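Local structure of 28 kDa product (Pseudomonas syringae pv. phaseolicola, 1UKF) at residues Gly106-Val109 with Ala110-Ala114. The protein is a papain-like cysteine protease of the C58 family that cleaves itself and acts as an avirulence factor in infected bean and Arabidopsis cells. Sequence-based numbering, arbitrary orientation.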
# COMPACT_ATOMS: atom_id res chain seq x y z
N GLY A 106 -9.46 10.95 1.66
CA GLY A 106 -9.97 9.59 1.64
C GLY A 106 -10.95 9.36 0.51
O GLY A 106 -10.95 8.30 -0.12
N GLN A 107 -11.79 10.36 0.24
CA GLN A 107 -12.78 10.25 -0.82
C GLN A 107 -12.13 10.19 -2.20
O GLN A 107 -12.49 9.35 -3.03
CB GLN A 107 -13.74 11.45 -0.77
CG GLN A 107 -14.76 11.46 -1.90
CD GLN A 107 -15.61 10.21 -1.93
OE1 GLN A 107 -16.32 9.90 -0.97
NE2 GLN A 107 -15.54 9.48 -3.03
N THR A 108 -11.17 11.08 -2.45
CA THR A 108 -10.49 11.11 -3.73
C THR A 108 -9.74 9.80 -3.99
O THR A 108 -9.84 9.22 -5.07
CB THR A 108 -9.49 12.28 -3.81
OG1 THR A 108 -10.19 13.51 -3.63
CG2 THR A 108 -8.79 12.29 -5.16
N VAL A 109 -9.00 9.34 -2.99
CA VAL A 109 -8.25 8.09 -3.13
C VAL A 109 -9.20 6.91 -3.31
O VAL A 109 -8.96 6.03 -4.13
CB VAL A 109 -7.33 7.86 -1.91
CG1 VAL A 109 -6.65 6.50 -2.02
CG2 VAL A 109 -6.28 8.96 -1.84
N ALA A 110 -10.29 6.89 -2.54
CA ALA A 110 -11.26 5.81 -2.63
C ALA A 110 -11.86 5.74 -4.03
O ALA A 110 -12.07 4.65 -4.57
CB ALA A 110 -12.37 6.01 -1.60
N HIS A 111 -12.14 6.89 -4.62
CA HIS A 111 -12.70 6.93 -5.97
C HIS A 111 -11.74 6.29 -6.96
O HIS A 111 -12.16 5.67 -7.94
CB HIS A 111 -12.98 8.37 -6.39
CG HIS A 111 -13.48 8.50 -7.80
ND1 HIS A 111 -14.68 7.97 -8.22
CD2 HIS A 111 -12.93 9.09 -8.88
CE1 HIS A 111 -14.85 8.23 -9.50
NE2 HIS A 111 -13.80 8.91 -9.93
N ASP A 112 -10.45 6.42 -6.69
CA ASP A 112 -9.44 5.85 -7.57
C ASP A 112 -9.17 4.37 -7.33
O ASP A 112 -8.99 3.61 -8.28
CB ASP A 112 -8.10 6.60 -7.42
CG ASP A 112 -8.20 8.07 -7.76
OD1 ASP A 112 -8.93 8.42 -8.72
OD2 ASP A 112 -7.53 8.88 -7.09
N VAL A 113 -9.16 3.96 -6.07
CA VAL A 113 -8.82 2.58 -5.73
C VAL A 113 -9.96 1.62 -5.43
O VAL A 113 -9.79 0.40 -5.58
CB VAL A 113 -7.82 2.54 -4.54
CG1 VAL A 113 -6.64 3.46 -4.84
CG2 VAL A 113 -8.51 2.95 -3.24
N ALA A 114 -11.10 2.14 -5.01
CA ALA A 114 -12.24 1.29 -4.70
C ALA A 114 -13.15 1.08 -5.90
O ALA A 114 -14.33 1.42 -5.88
CB ALA A 114 -13.03 1.89 -3.54
O HOH W 1 -10.08 10.88 -8.09
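The last turns of helix 102-113, an element of the papain-like fold, bring V109 against V113 and T108 against D112, with A114 the first residue to leave helical geometry. Four i to i+4 backbone hydrogen bonds join the two halves. V113 N to V109 O is 2.8 Å, whereas D112 N to T108 O is stretched to 3.3 Å; D112 N is shared, since it also makes a weak i to i+3 hydrogen bond to V109 O, as helices often show near their C-terminal end.

On the buried side, CG1 of V109 meets CG1 of V113 at 4.1 Å, the two side chains slanting across one another. With chi1 at 175°, V109 carries CG1 on the side of its own carbonyl carbon, facing the next turn, where V113 lies.

T108 and D112 run side by side, with CG2 of T108 4.1 Å from OD2 of D112. The OG1 of T108 is hydrogen-bonded to Q104 O one turn earlier. D112 OD2 comes within 3.1 Å of T108 O, acceptor against acceptor. A water donates a hydrogen bond to D112 OD1 at 2.8 Å and a weak one to T108 O, and lies in plane at the edge of the H111 ring.

A salt bridge from K94 to D112 OD2 probably offsets the closeness of this buried carboxylate to both T108 O and E183, and R118 is hydrogen-bonded to D112 O at the helix end. The valine face is apolar instead, V109 packing on I164 of helix 160-173 and V113 on H120 and L122 of strand 119-126.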